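Local coordinates for protein glutathione transferase (Leptospira interrogans serovar Lai, PDB 3UBK) that binds glutathione and probably conjugates it to electrophilic substrates, as glutathione transferases do, at residues 7-12 with 206-211; 80-85 with 151-156; 160-165 with 177-182. All coordinates share one frame; numbering follows the deposited sequence.

Interaction 1: residues 7-12 with 206-211; sequences HGASIS and QILKKI
Leu-208, on the C-terminal helix 196-213, reaches across to Ala-9 and Ile-11 in the loop that follows strand 4-7, the first strand of the thioredoxin-like N-terminal domain of a glutathione transferase. The helix belongs to the all-helical C-terminal domain, so the contact joins the two domains of one subunit. One methyl group does most of the touching: Leu-208 CD2 lies 3.9 Å from Ala-9 CB and equally 3.9 Å from Ile-11 CG2. With CG opposite its own backbone N (chi1 -178°), the leucine extends outward from the helix and sets this methyl against the loop, close also to the backbone N of Ser-10 (4.2 Å from CD2).

The side chains of Ile-11 and Leu-208 meet at about a right angle, branch against branch. In Ile-11, CG1 stands between the backbone N and the carbonyl carbon (chi1 51°), which leaves CG2 turned to the helix. The isoleucine meets Lys-209 at a slant, its CG2 lying against the aliphatic part of the lysine. That chain is bent at its second, third and fourth torsions, and NZ makes a long, weak ion pair with Glu-167.

No hydrogen bond crosses the interface. Within the loop, Ala-9 to Ser-12 make a type I turn, closed by Ser-12 N to Ala-9 O at 3.2 Å, and Ser-12 caps helix 13-25. Ser-10 points its CB toward the helix, but its OG is hydrogen-bonded to Gln-31. Ala-9 is also near Ile-51, a glutathione-binding residue, about 5 Å between side chains. Lys-209 CG, in an exposed residue, rests 3.9 Å from Ile-11 CG2, and CD follows at 4.1 Å.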
loop_
_atom_site.group_PDB
_atom_site.type_symbol
_atom_site.label_atom_id
_atom_site.label_comp_id
_atom_site.label_asym_id
_atom_site.label_seq_id
_atom_site.Cartn_x
_atom_site.Cartn_y
_atom_site.Cartn_z
ATOM N N HIS A 7 6.383 8.427 -16.372
ATOM C CA HIS A 7 5.460 9.544 -16.559
ATOM C C HIS A 7 5.126 10.143 -15.214
ATOM O O HIS A 7 4.650 9.443 -14.314
ATOM C CB HIS A 7 4.172 9.080 -17.241
ATOM C CG HIS A 7 4.394 8.392 -18.551
ATOM N ND1 HIS A 7 4.127 8.993 -19.763
ATOM C CD2 HIS A 7 4.869 7.156 -18.841
ATOM C CE1 HIS A 7 4.426 8.156 -20.742
ATOM N NE2 HIS A 7 4.875 7.032 -20.209
ATOM N N GLY A 8 5.388 11.438 -15.071
ATOM C CA GLY A 8 5.072 12.158 -13.840
ATOM C C GLY A 8 6.149 13.178 -13.492
ATOM O O GLY A 8 7.332 12.960 -13.752
ATOM N N ALA A 9 5.738 14.286 -12.884
ATOM C CA ALA A 9 6.641 15.406 -12.604
ATOM C C ALA A 9 7.410 15.237 -11.297
ATOM O O ALA A 9 6.980 14.513 -10.391
ATOM C CB ALA A 9 5.866 16.726 -12.609
ATOM N N SER A 10 8.538 15.933 -11.196
ATOM C CA SER A 10 9.450 15.765 -10.072
ATOM C C SER A 10 8.959 16.407 -8.790
ATOM O O SER A 10 9.636 16.322 -7.781
ATOM C CB SER A 10 10.852 16.291 -10.407
ATOM O OG SER A 10 11.436 15.573 -11.492
ATOM N N ILE A 11 7.786 17.040 -8.823
ATOM C CA ILE A 11 7.209 17.568 -7.594
ATOM C C ILE A 11 6.384 16.525 -6.840
ATOM O O ILE A 11 6.037 16.735 -5.679
ATOM C CB ILE A 11 6.333 18.826 -7.820
ATOM C CG1 ILE A 11 5.304 18.579 -8.923
ATOM C CG2 ILE A 11 7.201 20.059 -8.110
ATOM C CD1 ILE A 11 4.224 19.650 -8.983
ATOM N N SER A 12 6.062 15.412 -7.497
ATOM C CA SER A 12 5.349 14.320 -6.824
ATOM C C SER A 12 6.287 13.440 -5.993
ATOM O O SER A 12 7.291 12.921 -6.502
ATOM C CB SER A 12 4.599 13.455 -7.838
ATOM O OG SER A 12 4.193 12.235 -7.222
ATOM N N GLN A 206 13.738 20.755 -7.105
ATOM C CA GLN A 206 14.035 22.171 -6.921
ATOM C C GLN A 206 13.909 22.984 -8.207
ATOM O O GLN A 206 13.324 24.072 -8.210
ATOM C CB GLN A 206 15.431 22.340 -6.341
ATOM C CG GLN A 206 15.654 23.685 -5.676
ATOM C CD GLN A 206 17.098 24.095 -5.718
ATOM O OE1 GLN A 206 17.781 23.864 -6.714
ATOM N NE2 GLN A 206 17.582 24.696 -4.637
ATOM N N ILE A 207 14.456 22.460 -9.301
ATOM C CA ILE A 207 14.395 23.138 -10.584
ATOM C C ILE A 207 12.954 23.433 -10.990
ATOM O O ILE A 207 12.631 24.545 -11.422
ATOM C CB ILE A 207 15.053 22.278 -11.695
ATOM C CG1 ILE A 207 16.577 22.234 -11.535
ATOM C CG2 ILE A 207 14.677 22.778 -13.067
ATOM C CD1 ILE A 207 17.222 21.137 -12.390
ATOM N N LEU A 208 12.081 22.433 -10.875
ATOM C CA LEU A 208 10.693 22.613 -11.314
ATOM C C LEU A 208 9.907 23.537 -10.379
ATOM O O LEU A 208 9.077 24.339 -10.836
ATOM C CB LEU A 208 9.968 21.270 -11.453
ATOM C CG LEU A 208 8.510 21.361 -11.948
ATOM C CD1 LEU A 208 8.426 21.971 -13.341
ATOM C CD2 LEU A 208 7.855 19.978 -11.960
ATOM N N LYS A 209 10.159 23.407 -9.083
ATOM C CA LYS A 209 9.504 24.252 -8.082
ATOM C C LYS A 209 9.781 25.718 -8.388
ATOM O O LYS A 209 8.857 26.524 -8.489
ATOM C CB LYS A 209 9.989 23.915 -6.667
ATOM C CG LYS A 209 9.487 22.581 -6.119
ATOM C CD LYS A 209 8.254 22.751 -5.256
ATOM C CE LYS A 209 8.613 23.259 -3.866
ATOM N NZ LYS A 209 9.377 22.249 -3.083
ATOM N N LYS A 210 11.058 26.054 -8.560
ATOM C CA LYS A 210 11.451 27.431 -8.859
ATOM C C LYS A 210 10.714 27.953 -10.079
ATOM O O LYS A 210 10.250 29.092 -10.097
ATOM C CB LYS A 210 12.963 27.534 -9.081
ATOM C CG LYS A 210 13.799 27.235 -7.858
ATOM C CD LYS A 210 13.595 28.286 -6.779
ATOM C CE LYS A 210 14.482 27.998 -5.578
ATOM N NZ LYS A 210 14.294 29.000 -4.493
ATOM N N ILE A 211 10.596 27.114 -11.099
ATOM C CA ILE A 211 9.918 27.486 -12.325
ATOM C C ILE A 211 8.402 27.647 -12.139
ATOM O O ILE A 211 7.789 28.576 -12.684
ATOM C CB ILE A 211 10.147 26.434 -13.396
ATOM C CG1 ILE A 211 11.595 26.478 -13.880
ATOM C CG2 ILE A 211 9.189 26.643 -14.570
ATOM C CD1 ILE A 211 11.890 25.390 -14.858
#

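Interaction 2: residues 80-85 with 151-156; sequences KLIPED and FTLADC
The Phe-151 ring meets Leu-81 at its edge: methyl CD2 sits in the ring plane, 3.8 Å from CE1. One face of the same ring is covered by Asp-155 CB, 3.9 Å above the plane over the centre. Phe-151 and Leu-81 run side by side and point the same way; a trans first torsion of Phe-151 (chi1 -173°) brings the ring alongside the leucine.

Beside this apolar patch the backbones are tied together. Leu-153 N gives a nearly straight hydrogen bond (168°) to Leu-81 O, 2.8 Å long, arriving in the carbonyl plane on a lone pair. A water links the two segments beside it, donating to both Lys-80 O and Phe-151 O. The side chains of Ile-82 and Leu-153 lie side by side and point the same way, with Ile-82 CD1 4.2 Å from Leu-153 CD2, while Pro-83 and Thr-152 cross at about a right angle.

Helix 153-169 starts here with a capping box, the N-capping motif found at this place in many glutathione transferases. Thr-152 OG1 accepts from Ala-154 N, and Thr-152 N donates at 2.9 Å to the anti lone pair of Asp-155 OD2. The other oxygen, OD1, is held by Tyr-188 OH and Ile-146 N, so the buried carboxylate is gripped at both ends.

Asp-72 of helix 64-74 binds the N of Leu-81 and of Ile-82. Leu-68 of that helix packs on Leu-81, Leu-153 and Cys-156, helix 86-111 meets Pro-83 and Thr-152 through Val-92, and helix 13-25 lies against Phe-151 through Glu-24.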
loop_
_atom_site.group_PDB
_atom_site.type_symbol
_atom_site.label_atom_id
_atom_site.label_comp_id
_atom_site.label_asym_id
_atom_site.label_seq_id
_atom_site.Cartn_x
_atom_site.Cartn_y
_atom_site.Cartn_z
ATOM N N LYS A 80 19.351 -4.438 -4.207
ATOM C CA LYS A 80 18.117 -5.190 -4.134
ATOM C C LYS A 80 17.140 -4.412 -3.269
ATOM O O LYS A 80 17.339 -4.285 -2.053
ATOM C CB LYS A 80 18.421 -6.554 -3.524
ATOM C CG LYS A 80 19.259 -7.411 -4.476
ATOM C CD LYS A 80 19.747 -8.696 -3.844
ATOM C CE LYS A 80 20.716 -9.429 -4.782
ATOM N NZ LYS A 80 20.133 -9.700 -6.144
ATOM N N LEU A 81 16.099 -3.864 -3.888
ATOM C CA LEU A 81 15.147 -3.051 -3.146
ATOM C C LEU A 81 14.397 -3.905 -2.140
ATOM O O LEU A 81 14.014 -3.431 -1.080
ATOM C CB LEU A 81 14.179 -2.346 -4.096
ATOM C CG LEU A 81 14.881 -1.483 -5.152
ATOM C CD1 LEU A 81 13.845 -0.829 -6.028
ATOM C CD2 LEU A 81 15.774 -0.422 -4.481
ATOM N N ILE A 82 14.215 -5.176 -2.477
ATOM C CA ILE A 82 13.613 -6.149 -1.579
ATOM C C ILE A 82 14.729 -7.098 -1.208
ATOM O O ILE A 82 15.217 -7.833 -2.070
ATOM C CB ILE A 82 12.507 -6.999 -2.288
ATOM C CG1 ILE A 82 11.387 -6.121 -2.858
ATOM C CG2 ILE A 82 11.949 -8.035 -1.340
ATOM C CD1 ILE A 82 10.708 -5.241 -1.811
ATOM N N PRO A 83 15.149 -7.093 0.065
ATOM C CA PRO A 83 16.236 -7.979 0.475
ATOM C C PRO A 83 15.925 -9.448 0.228
ATOM O O PRO A 83 14.762 -9.867 0.269
ATOM C CB PRO A 83 16.338 -7.733 1.980
ATOM C CG PRO A 83 15.842 -6.338 2.162
ATOM C CD PRO A 83 14.730 -6.186 1.152
ATOM N N GLU A 84 16.978 -10.229 0.004
ATOM C CA GLU A 84 16.845 -11.662 -0.228
ATOM C C GLU A 84 16.349 -12.383 1.021
ATOM O O GLU A 84 15.559 -13.310 0.935
ATOM C CB GLU A 84 18.182 -12.248 -0.686
ATOM C CG GLU A 84 18.599 -11.772 -2.083
ATOM C CD GLU A 84 19.903 -12.399 -2.572
ATOM O OE1 GLU A 84 20.171 -13.570 -2.228
ATOM O OE2 GLU A 84 20.656 -11.718 -3.308
ATOM N N ASP A 85 16.801 -11.951 2.187
ATOM C CA ASP A 85 16.288 -12.540 3.412
ATOM C C ASP A 85 14.820 -12.155 3.631
ATOM O O ASP A 85 14.486 -10.973 3.700
ATOM C CB ASP A 85 17.130 -12.132 4.614
ATOM C CG ASP A 85 16.674 -12.823 5.893
ATOM O OD1 ASP A 85 15.628 -12.429 6.438
ATOM O OD2 ASP A 85 17.353 -13.776 6.322
ATOM N N PHE A 151 20.970 0.178 0.851
ATOM C CA PHE A 151 19.831 0.893 0.271
ATOM C C PHE A 151 18.728 -0.138 -0.025
ATOM O O PHE A 151 19.021 -1.222 -0.521
ATOM C CB PHE A 151 20.294 1.547 -1.027
ATOM C CG PHE A 151 19.273 2.457 -1.674
ATOM C CD1 PHE A 151 18.210 1.934 -2.409
ATOM C CD2 PHE A 151 19.408 3.833 -1.588
ATOM C CE1 PHE A 151 17.308 2.760 -3.024
ATOM C CE2 PHE A 151 18.508 4.669 -2.213
ATOM C CZ PHE A 151 17.453 4.137 -2.930
ATOM N N THR A 152 17.478 0.173 0.312
ATOM C CA THR A 152 16.357 -0.720 -0.010
ATOM C C THR A 152 15.172 0.083 -0.460
ATOM O O THR A 152 15.231 1.311 -0.517
ATOM C CB THR A 152 15.870 -1.529 1.205
ATOM O OG1 THR A 152 15.316 -0.627 2.173
ATOM C CG2 THR A 152 17.005 -2.325 1.823
ATOM N N LEU A 153 14.075 -0.614 -0.745
ATOM C CA LEU A 153 12.801 0.035 -1.061
ATOM C C LEU A 153 12.423 1.064 0.012
ATOM O O LEU A 153 11.823 2.106 -0.276
ATOM C CB LEU A 153 11.686 -1.032 -1.114
ATOM C CG LEU A 153 10.270 -0.432 -1.175
ATOM C CD1 LEU A 153 10.052 0.216 -2.547
ATOM C CD2 LEU A 153 9.177 -1.478 -0.893
ATOM N N ALA A 154 12.715 0.749 1.262
ATOM C CA ALA A 154 12.313 1.655 2.333
ATOM C C ALA A 154 13.022 3.024 2.234
ATOM O O ALA A 154 12.507 4.026 2.725
ATOM C CB ALA A 154 12.547 1.011 3.694
ATOM N N ASP A 155 14.189 3.069 1.588
ATOM C CA ASP A 155 14.877 4.356 1.387
ATOM C C ASP A 155 14.219 5.166 0.285
ATOM O O ASP A 155 14.235 6.387 0.318
ATOM C CB ASP A 155 16.372 4.158 1.100
ATOM C CG ASP A 155 17.103 3.568 2.282
ATOM O OD1 ASP A 155 17.324 4.310 3.261
ATOM O OD2 ASP A 155 17.456 2.371 2.243
ATOM N N CYS A 156 13.651 4.488 -0.706
ATOM C CA CYS A 156 12.910 5.196 -1.747
ATOM C C CYS A 156 11.700 5.882 -1.122
ATOM O O CYS A 156 11.446 7.068 -1.344
ATOM C CB CYS A 156 12.453 4.224 -2.827
ATOM S SG CYS A 156 13.818 3.304 -3.618
HETATM O O HOH W 1 19.459 -3.861 -0.493
#

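Interaction 3: residues 160-165 with 177-182; sequences AHLSVL and HPLDLL
His-177 turns the edge of its imidazole to the carbonyl of Leu-165, whose O lies near the ring plane, 3.6 Å from CE1; this is a close approach without a hydrogen bond. NE2 instead makes a weak bond to Asp-166 O, one residue further along the helix. The ring's other nitrogen, ND1, accepts from Leu-179 N at 3.3 Å, the donor lying only 4° out of the ring plane. The two bonds, the one on NE2 weak, would limit the ring's rotation.

Leu-179 comes next to the helix and reaches it with CD1, which lies 3.4 Å from Leu-162 O and 4.3 Å from Leu-165 CB. The methyl is set against one turn of helix 153-169, between these two residues. The second methyl of Leu-179, CD2, lies farther from Leu-162 CD2, at 4.4 Å. This is the interior of the helical C-terminal domain of the glutathione transferase fold, where the segment before helix 185-193 folds back on helix 153-169; Trp-185 of the later helix touches both Leu-162 and Leu-179.

At Leu-182, the last residue of the segment to touch the helix, CB points toward the helix, and CD2 lies 4.1 Å from Leu-162 CD1, the two side chains crossing at about a right angle. Leu-136 and Gln-137 of helix 119-139 pack on Leu-182, and Leu-103 of helix 86-111 packs on Leu-162.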
loop_
_atom_site.group_PDB
_atom_site.type_symbol
_atom_site.label_atom_id
_atom_site.label_comp_id
_atom_site.label_asym_id
_atom_site.label_seq_id
_atom_site.Cartn_x
_atom_site.Cartn_y
_atom_site.Cartn_z
ATOM N N ALA A 160 11.915 9.984 -0.287
ATOM C CA ALA A 160 10.905 10.658 -1.081
ATOM C C ALA A 160 9.808 11.315 -0.216
ATOM O O ALA A 160 9.473 12.477 -0.417
ATOM C CB ALA A 160 10.290 9.683 -2.065
ATOM N N HIS A 161 9.261 10.575 0.745
ATOM C CA HIS A 161 8.109 11.062 1.517
ATOM C C HIS A 161 8.497 11.934 2.714
ATOM O O HIS A 161 7.883 12.965 2.972
ATOM C CB HIS A 161 7.254 9.890 2.013
ATOM C CG HIS A 161 6.590 9.118 0.918
ATOM N ND1 HIS A 161 5.816 9.717 -0.054
ATOM C CD2 HIS A 161 6.562 7.789 0.653
ATOM C CE1 HIS A 161 5.357 8.793 -0.880
ATOM N NE2 HIS A 161 5.787 7.613 -0.467
ATOM N N LEU A 162 9.521 11.523 3.442
ATOM C CA LEU A 162 9.883 12.221 4.663
ATOM C C LEU A 162 10.511 13.579 4.392
ATOM O O LEU A 162 10.382 14.495 5.193
ATOM C CB LEU A 162 10.819 11.367 5.515
ATOM C CG LEU A 162 10.197 10.073 6.045
ATOM C CD1 LEU A 162 11.220 9.313 6.868
ATOM C CD2 LEU A 162 8.915 10.321 6.856
ATOM N N SER A 163 11.207 13.705 3.274
ATOM C CA SER A 163 11.799 14.981 2.938
ATOM C C SER A 163 10.672 15.978 2.682
ATOM O O SER A 163 10.743 17.124 3.112
ATOM C CB SER A 163 12.705 14.852 1.718
ATOM O OG SER A 163 11.961 14.482 0.583
ATOM N N VAL A 164 9.627 15.520 1.997
ATOM C CA VAL A 164 8.471 16.357 1.688
ATOM C C VAL A 164 7.666 16.668 2.952
ATOM O O VAL A 164 7.205 17.800 3.146
ATOM C CB VAL A 164 7.541 15.684 0.660
ATOM C CG1 VAL A 164 6.139 16.280 0.739
ATOM C CG2 VAL A 164 8.112 15.811 -0.749
ATOM N N LEU A 165 7.513 15.662 3.808
ATOM C CA LEU A 165 6.790 15.819 5.061
ATOM C C LEU A 165 7.495 16.827 5.951
ATOM O O LEU A 165 6.854 17.666 6.579
ATOM C CB LEU A 165 6.658 14.480 5.785
ATOM C CG LEU A 165 5.488 13.601 5.341
ATOM C CD1 LEU A 165 5.212 13.746 3.849
ATOM C CD2 LEU A 165 5.741 12.145 5.704
ATOM N N HIS A 177 7.046 20.067 15.261
ATOM C CA HIS A 177 7.143 19.127 14.154
ATOM C C HIS A 177 7.313 17.701 14.569
ATOM O O HIS A 177 8.286 17.326 15.164
ATOM C CB HIS A 177 8.326 19.509 13.284
ATOM C CG HIS A 177 8.097 19.293 11.827
ATOM N ND1 HIS A 177 8.063 18.044 11.263
ATOM C CD2 HIS A 177 7.899 20.166 10.819
ATOM C CE1 HIS A 177 7.842 18.155 9.971
ATOM N NE2 HIS A 177 7.737 19.432 9.676
ATOM N N PRO A 178 6.370 16.897 14.145
ATOM C CA PRO A 178 6.376 15.456 14.387
ATOM C C PRO A 178 7.717 14.828 14.009
ATOM O O PRO A 178 8.267 14.029 14.765
ATOM C CB PRO A 178 5.272 14.945 13.455
ATOM C CG PRO A 178 4.344 16.110 13.299
ATOM C CD PRO A 178 5.231 17.322 13.313
ATOM N N LEU A 179 8.241 15.196 12.845
ATOM C CA LEU A 179 9.483 14.602 12.365
ATOM C C LEU A 179 10.657 14.800 13.311
ATOM O O LEU A 179 11.587 13.995 13.330
ATOM C CB LEU A 179 9.830 15.111 10.969
ATOM C CG LEU A 179 9.546 14.066 9.899
ATOM C CD1 LEU A 179 9.973 14.574 8.536
ATOM C CD2 LEU A 179 10.282 12.786 10.257
ATOM N N ASP A 180 10.613 15.871 14.095
ATOM C CA ASP A 180 11.669 16.125 15.064
ATOM C C ASP A 180 11.740 14.985 16.071
ATOM O O ASP A 180 12.751 14.799 16.752
ATOM C CB ASP A 180 11.439 17.467 15.760
ATOM C CG ASP A 180 11.510 18.639 14.795
ATOM O OD1 ASP A 180 12.602 18.890 14.243
ATOM O OD2 ASP A 180 10.476 19.306 14.584
ATOM N N LEU A 181 10.666 14.207 16.151
ATOM C CA LEU A 181 10.618 13.068 17.063
ATOM C C LEU A 181 11.307 11.818 16.500
ATOM O O LEU A 181 11.677 10.916 17.256
ATOM C CB LEU A 181 9.166 12.760 17.443
ATOM C CG LEU A 181 8.443 13.903 18.167
ATOM C CD1 LEU A 181 6.928 13.715 18.134
ATOM C CD2 LEU A 181 8.953 14.042 19.604
ATOM N N LEU A 182 11.488 11.769 15.179
ATOM C CA LEU A 182 12.179 10.638 14.543
ATOM C C LEU A 182 13.700 10.698 14.731
ATOM O O LEU A 182 14.418 11.376 13.989
ATOM C CB LEU A 182 11.831 10.546 13.056
ATOM C CG LEU A 182 12.399 9.321 12.321
ATOM C CD1 LEU A 182 12.027 8.039 13.035
ATOM C CD2 LEU A 182 11.904 9.278 10.893
#

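In the fold
Interactions 2 and 3 share helix 153-169: interaction 2 sits at its N-terminal end, interaction 3 further along it, and their centres lie 20 Å apart. Both are nested within the long chain loop that interaction 1 closes by bringing the C-terminal helix back to the N-terminal domain. Interactions 1 and 2 lie on opposite sides of the chain's centre, 25 Å between centres, whereas interactions 1 and 3 come within about 5 Å at their nearest atoms without touching. The glutathione site is closest to interaction 1, through Ile-51; Ser-64 is about 8 Å from Leu-153 between side chains in interaction 2, and interaction 3 lies away from the site.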